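Local structure of Serine/threonine-protein kinase/endoribonuclease IRE1 (Saccharomyces cerevisiae, 2BE1) at residues A[76-81]-A[334-339]; A[279-284]-A[291-296]. The protein senses unfolded proteins in the endoplasmic reticulum through its lumenal domain, the part described here, and in response splices HAC1 precursor mRNA with its endoribonuclease domain. All blocks are in the same frame, centred on the assembly; numbering follows the deposited sequence.

In the fold
From the N terminus, the chain first lays down residues 76-81, on the outermost strand 77-84 of a three-stranded antiparallel sheet that also holds strands 57-61 and 68-73. Some 250 residues later, after most of the lumenal domain has been built, strand 334-336 and the tail that ends this lumenal piece come back to them, and contact 1 closes this long loop, packing the first sheet against a second. Contact 2 is nested inside it: a short loop joins residues 279-284 to 291-296 as a hairpin. Strand 280-284 lies between strands 290-294 and 334-336, its neighbours in that second three-stranded sheet, so the two contacts share it, their centres about 9 Å apart.

Contact 1. Residues A[76-81]-A[334-339]; sequences QGLQKL and GVHQIY
Leu78 and Ile338 make the main apolar contact between two small antiparallel sheets of the lumenal domain: Leu78 lies on strand 77-84 of one, and Ile338 on the tail that follows strand 334-336 of the other. No hydrogen bond joins the two segments, so side chains and one carbonyl carry the contact: Ile338 CG2 lies 3.5 Å from Leu78 O.

Among the apolar contacts, Ile338 spans two residues of the strand, CG2 at Leu78 and CD1 at Lys80. Its CG2 sits 3.8 Å from Leu78 CG, the two side chains meeting at a slant, while the other branch reaches along the strand until CD1 is 3.9 Å from Lys80 CB. A chi1 of 68° sets CG1 between the backbone N and the carbonyl carbon and sends CG2 toward Leu78. Leu78 CD2 also approaches His336 CB at 3.9 Å, its side chain roughly perpendicular to that of the histidine. Val280 and Leu282 of strand 280-284 pack against Leu78 as well, continuing the apolar layer between the sheets.

The two polar side chains that take part make weak bonds within their own segments. The His336 ring turns its ND1 edge to Gly334 O, which lies in the ring plane in a weak bond of 3.4 Å. Lys80 gives only its aliphatic part to Ile338; bent at chi4, its chain brings NZ weakly to Leu81 O, 3.3 Å away.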
loop_
_atom_site.group_PDB
_atom_site.type_symbol
_atom_site.label_atom_id
_atom_site.label_comp_id
_atom_site.label_asym_id
_atom_site.label_seq_id
_atom_site.Cartn_x
_atom_site.Cartn_y
_atom_site.Cartn_z
ATOM N N GLN A 76 -29.498 -4.253 -15.505
ATOM C CA GLN A 76 -30.043 -3.665 -14.269
ATOM C C GLN A 76 -29.530 -2.304 -13.910
ATOM O O GLN A 76 -29.267 -2.011 -12.753
ATOM C CB GLN A 76 -29.894 -4.543 -13.029
ATOM C CG GLN A 76 -29.438 -5.974 -13.216
ATOM C CD GLN A 76 -27.929 -6.102 -13.044
ATOM O OE1 GLN A 76 -27.419 -6.857 -12.178
ATOM N NE2 GLN A 76 -27.187 -5.330 -13.868
ATOM N N GLY A 77 -29.407 -1.453 -14.906
ATOM C CA GLY A 77 -28.887 -0.125 -14.680
ATOM C C GLY A 77 -27.650 -0.092 -13.823
ATOM O O GLY A 77 -26.844 -1.021 -13.811
ATOM N N LEU A 78 -27.535 1.009 -13.097
ATOM C CA LEU A 78 -26.357 1.370 -12.344
ATOM C C LEU A 78 -26.477 0.833 -10.946
ATOM O O LEU A 78 -27.506 1.016 -10.275
ATOM C CB LEU A 78 -26.276 2.880 -12.247
ATOM C CG LEU A 78 -25.176 3.453 -11.390
ATOM C CD1 LEU A 78 -23.933 3.178 -12.090
ATOM C CD2 LEU A 78 -25.287 4.866 -11.306
ATOM N N GLN A 79 -25.410 0.185 -10.490
ATOM C CA GLN A 79 -25.329 -0.256 -9.111
ATOM C C GLN A 79 -24.122 0.216 -8.314
ATOM O O GLN A 79 -23.069 0.520 -8.869
ATOM C CB GLN A 79 -25.450 -1.749 -9.077
ATOM C CG GLN A 79 -26.879 -2.150 -9.252
ATOM C CD GLN A 79 -27.016 -3.497 -9.946
ATOM O OE1 GLN A 79 -28.136 -3.850 -10.358
ATOM N NE2 GLN A 79 -25.889 -4.266 -10.095
ATOM N N LYS A 80 -24.297 0.302 -7.004
ATOM C CA LYS A 80 -23.195 0.680 -6.167
ATOM C C LYS A 80 -22.626 -0.557 -5.513
ATOM O O LYS A 80 -23.320 -1.238 -4.779
ATOM C CB LYS A 80 -23.598 1.683 -5.102
ATOM C CG LYS A 80 -22.409 2.213 -4.361
ATOM C CD LYS A 80 -22.821 3.397 -3.538
ATOM C CE LYS A 80 -21.802 3.673 -2.428
ATOM N NZ LYS A 80 -21.095 2.437 -2.024
ATOM N N LEU A 81 -21.366 -0.867 -5.770
ATOM C CA LEU A 81 -20.782 -1.960 -5.064
ATOM C C LEU A 81 -20.362 -1.473 -3.695
ATOM O O LEU A 81 -20.005 -0.268 -3.529
ATOM C CB LEU A 81 -19.590 -2.482 -5.818
ATOM C CG LEU A 81 -19.990 -3.182 -7.088
ATOM C CD1 LEU A 81 -18.816 -4.036 -7.421
ATOM C CD2 LEU A 81 -21.182 -4.029 -6.796
ATOM N N GLY A 334 -25.132 11.216 -17.702
ATOM C CA GLY A 334 -26.093 12.010 -16.896
ATOM C C GLY A 334 -26.449 11.313 -15.586
ATOM O O GLY A 334 -25.843 10.284 -15.221
ATOM N N VAL A 335 -27.442 11.805 -14.868
ATOM C CA VAL A 335 -27.731 11.136 -13.617
ATOM C C VAL A 335 -28.719 9.962 -13.632
ATOM O O VAL A 335 -29.784 10.008 -14.213
ATOM C CB VAL A 335 -28.106 12.138 -12.567
ATOM C CG1 VAL A 335 -28.486 13.452 -13.216
ATOM C CG2 VAL A 335 -29.259 11.602 -11.657
ATOM N N HIS A 336 -28.333 8.904 -12.938
ATOM C CA HIS A 336 -29.216 7.782 -12.641
ATOM C C HIS A 336 -29.581 7.835 -11.184
ATOM O O HIS A 336 -29.167 8.742 -10.467
ATOM C CB HIS A 336 -28.516 6.461 -12.889
ATOM C CG HIS A 336 -28.036 6.291 -14.294
ATOM N ND1 HIS A 336 -27.189 7.196 -14.907
ATOM C CD2 HIS A 336 -28.268 5.315 -15.204
ATOM C CE1 HIS A 336 -26.947 6.802 -16.144
ATOM N NE2 HIS A 336 -27.582 5.662 -16.348
ATOM N N GLN A 337 -30.355 6.849 -10.754
ATOM C CA GLN A 337 -30.735 6.758 -9.374
ATOM C C GLN A 337 -30.657 5.347 -8.734
ATOM O O GLN A 337 -31.654 4.634 -8.736
ATOM C CB GLN A 337 -32.142 7.218 -9.287
ATOM C CG GLN A 337 -32.523 7.213 -7.891
ATOM C CD GLN A 337 -33.797 7.945 -7.645
ATOM O OE1 GLN A 337 -33.899 9.171 -7.879
ATOM N NE2 GLN A 337 -34.804 7.207 -7.141
ATOM N N ILE A 338 -29.518 4.934 -8.170
ATOM C CA ILE A 338 -29.389 3.595 -7.563
ATOM C C ILE A 338 -30.454 3.362 -6.451
ATOM O O ILE A 338 -30.832 4.279 -5.696
ATOM C CB ILE A 338 -27.999 3.411 -6.996
ATOM C CG1 ILE A 338 -27.847 4.362 -5.793
ATOM C CG2 ILE A 338 -26.987 3.718 -8.061
ATOM C CD1 ILE A 338 -26.673 4.111 -4.708
ATOM N N TYR A 339 -30.923 2.125 -6.346
ATOM C CA TYR A 339 -32.057 1.769 -5.468
ATOM C C TYR A 339 -31.797 0.767 -4.318
ATOM O O TYR A 339 -32.074 1.116 -3.151
ATOM C CB TYR A 339 -33.174 1.183 -6.314
ATOM C CG TYR A 339 -34.004 2.208 -6.973
ATOM C CD1 TYR A 339 -34.103 2.257 -8.386
ATOM C CD2 TYR A 339 -34.710 3.146 -6.197
ATOM C CE1 TYR A 339 -34.904 3.243 -9.016
ATOM C CE2 TYR A 339 -35.503 4.128 -6.791
ATOM C CZ TYR A 339 -35.596 4.178 -8.201
ATOM O OH TYR A 339 -36.392 5.146 -8.792
ATOM O OXT TYR A 339 -31.378 -0.419 -4.512
#

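Contact 2. Residues A[279-284]-A[291-296]; sequences KVYLDQ and FALSSQ
The Phe291 ring carries Asp283 O over one face, 3.5 Å above the plane and offset toward the rim, with Leu293 CG of its own strand in plane at an edge. Asp283 CB also meets the ring in an off-centre CH-pi contact, 4.2 Å from the centroid. With chi1 at 66°, Phe291 folds its ring across toward strand 280-284. On the sheet face of Phe291 and Asp283, the Tyr281 ring runs alongside Leu293, Tyr281 CD2 being 4.0 Å from Leu293 CD1; the Tyr281 hydroxyl donates to Asp283 OD1 from above the carboxylate plane, while Gln284 N holds OD2, so both carboxylate oxygens are engaged.

The two strands form an antiparallel beta hairpin within a three-stranded sheet of the lumenal domain, strand 334-336 lining the other edge of strand 280-284. In the hydrogen-bonded pair Tyr281-Leu293, Tyr281 N reaches Leu293 O at 3.0 Å and almost straight (176°); Leu293 N returns a bond to Tyr281 O. Asp283 and Phe291 likewise exchange two bonds.

On the sheet face bearing Ala292, Ala292 CB touches both Val280 CG2 (3.6 Å) and Leu282 CD2 (3.8 Å). Tyr70 of strand 68-73 packs on Val280, Ala292 and Ser294 there, and Ser294 OG bonds to Glu62 and to Asn297 N.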
loop_
_atom_site.group_PDB
_atom_site.type_symbol
_atom_site.label_atom_id
_atom_site.label_comp_id
_atom_site.label_asym_id
_atom_site.label_seq_id
_atom_site.Cartn_x
_atom_site.Cartn_y
_atom_site.Cartn_z
ATOM N N LYS A 279 -29.140 9.555 -5.875
ATOM C CA LYS A 279 -28.823 9.595 -7.296
ATOM C C LYS A 279 -27.367 9.925 -7.610
ATOM O O LYS A 279 -26.813 10.885 -7.078
ATOM C CB LYS A 279 -29.709 10.597 -8.004
ATOM C CG LYS A 279 -30.122 11.754 -7.185
ATOM C CD LYS A 279 -31.425 12.289 -7.782
ATOM C CE LYS A 279 -31.812 13.674 -7.222
ATOM N NZ LYS A 279 -32.926 14.366 -7.926
ATOM N N VAL A 280 -26.747 9.150 -8.491
ATOM C CA VAL A 280 -25.419 9.503 -8.950
ATOM C C VAL A 280 -25.385 9.935 -10.418
ATOM O O VAL A 280 -26.218 9.520 -11.224
ATOM C CB VAL A 280 -24.418 8.406 -8.628
ATOM C CG1 VAL A 280 -25.125 7.135 -8.281
ATOM C CG2 VAL A 280 -23.418 8.251 -9.748
ATOM N N TYR A 281 -24.417 10.790 -10.733
ATOM C CA TYR A 281 -24.173 11.304 -12.058
ATOM C C TYR A 281 -22.999 10.587 -12.705
ATOM O O TYR A 281 -21.981 10.435 -12.059
ATOM C CB TYR A 281 -23.776 12.719 -11.869
ATOM C CG TYR A 281 -23.147 13.301 -13.065
ATOM C CD1 TYR A 281 -23.941 13.827 -14.109
ATOM C CD2 TYR A 281 -21.766 13.364 -13.183
ATOM C CE1 TYR A 281 -23.359 14.385 -15.250
ATOM C CE2 TYR A 281 -21.184 13.926 -14.329
ATOM C CZ TYR A 281 -21.991 14.419 -15.343
ATOM O OH TYR A 281 -21.428 14.923 -16.451
ATOM N N LEU A 282 -23.148 10.124 -13.956
ATOM C CA LEU A 282 -22.095 9.380 -14.714
ATOM C C LEU A 282 -21.610 10.215 -15.859
ATOM O O LEU A 282 -22.357 11.052 -16.424
ATOM C CB LEU A 282 -22.624 8.139 -15.376
ATOM C CG LEU A 282 -23.279 7.127 -14.458
ATOM C CD1 LEU A 282 -23.771 5.869 -15.225
ATOM C CD2 LEU A 282 -22.231 6.782 -13.312
ATOM N N ASP A 283 -20.355 9.981 -16.226
ATOM C CA ASP A 283 -19.707 10.754 -17.294
ATOM C C ASP A 283 -18.401 10.102 -17.531
ATOM O O ASP A 283 -17.979 9.267 -16.679
ATOM C CB ASP A 283 -19.445 12.161 -16.865
ATOM C CG ASP A 283 -19.323 13.083 -18.021
ATOM O OD1 ASP A 283 -19.374 14.332 -17.831
ATOM O OD2 ASP A 283 -19.175 12.562 -19.133
ATOM N N GLN A 284 -17.761 10.412 -18.657
ATOM C CA GLN A 284 -16.523 9.718 -18.919
ATOM C C GLN A 284 -15.325 10.604 -19.177
ATOM O O GLN A 284 -15.461 11.721 -19.634
ATOM C CB GLN A 284 -16.718 8.621 -19.939
ATOM C CG GLN A 284 -16.934 9.106 -21.312
ATOM C CD GLN A 284 -16.926 7.952 -22.333
ATOM O OE1 GLN A 284 -16.831 8.188 -23.532
ATOM N NE2 GLN A 284 -17.042 6.712 -21.860
ATOM N N PHE A 291 -16.843 7.519 -15.069
ATOM C CA PHE A 291 -16.772 7.789 -13.609
ATOM C C PHE A 291 -18.069 8.274 -12.999
ATOM O O PHE A 291 -18.958 8.853 -13.699
ATOM C CB PHE A 291 -15.656 8.786 -13.256
ATOM C CG PHE A 291 -15.893 10.187 -13.815
ATOM C CD1 PHE A 291 -16.790 11.076 -13.181
ATOM C CD2 PHE A 291 -15.232 10.629 -15.001
ATOM C CE1 PHE A 291 -16.984 12.406 -13.724
ATOM C CE2 PHE A 291 -15.465 11.930 -15.523
ATOM C CZ PHE A 291 -16.312 12.800 -14.877
ATOM N N ALA A 292 -18.174 8.053 -11.690
ATOM C CA ALA A 292 -19.410 8.454 -10.988
ATOM C C ALA A 292 -19.170 9.607 -10.019
ATOM O O ALA A 292 -18.063 9.765 -9.496
ATOM C CB ALA A 292 -19.969 7.310 -10.247
ATOM N N LEU A 293 -20.210 10.395 -9.772
ATOM C CA LEU A 293 -20.179 11.413 -8.746
ATOM C C LEU A 293 -21.488 11.257 -7.980
ATOM O O LEU A 293 -22.576 11.572 -8.483
ATOM C CB LEU A 293 -19.998 12.811 -9.362
ATOM C CG LEU A 293 -18.840 12.950 -10.365
ATOM C CD1 LEU A 293 -18.761 14.313 -10.799
ATOM C CD2 LEU A 293 -17.539 12.677 -9.751
ATOM N N SER A 294 -21.379 10.708 -6.776
ATOM C CA SER A 294 -22.533 10.503 -5.884
ATOM C C SER A 294 -23.056 11.828 -5.459
ATOM O O SER A 294 -22.294 12.825 -5.392
ATOM C CB SER A 294 -22.082 9.823 -4.608
ATOM O OG SER A 294 -21.132 10.598 -3.871
ATOM N N SER A 295 -24.317 11.899 -5.104
ATOM C CA SER A 295 -24.721 13.195 -4.581
ATOM C C SER A 295 -24.228 13.416 -3.119
ATOM O O SER A 295 -24.258 14.576 -2.632
ATOM C CB SER A 295 -26.207 13.379 -4.683
ATOM O OG SER A 295 -26.818 12.265 -4.055
ATOM N N GLN A 296 -23.776 12.347 -2.427
ATOM C CA GLN A 296 -23.135 12.529 -1.118
ATOM C C GLN A 296 -21.989 13.489 -1.326
ATOM O O GLN A 296 -21.912 14.557 -0.729
ATOM C CB GLN A 296 -22.556 11.238 -0.604
ATOM C CG GLN A 296 -23.579 10.172 -0.276
ATOM C CD GLN A 296 -24.608 10.008 -1.422
ATOM O OE1 GLN A 296 -25.541 10.820 -1.568
ATOM N NE2 GLN A 296 -24.441 8.960 -2.230
#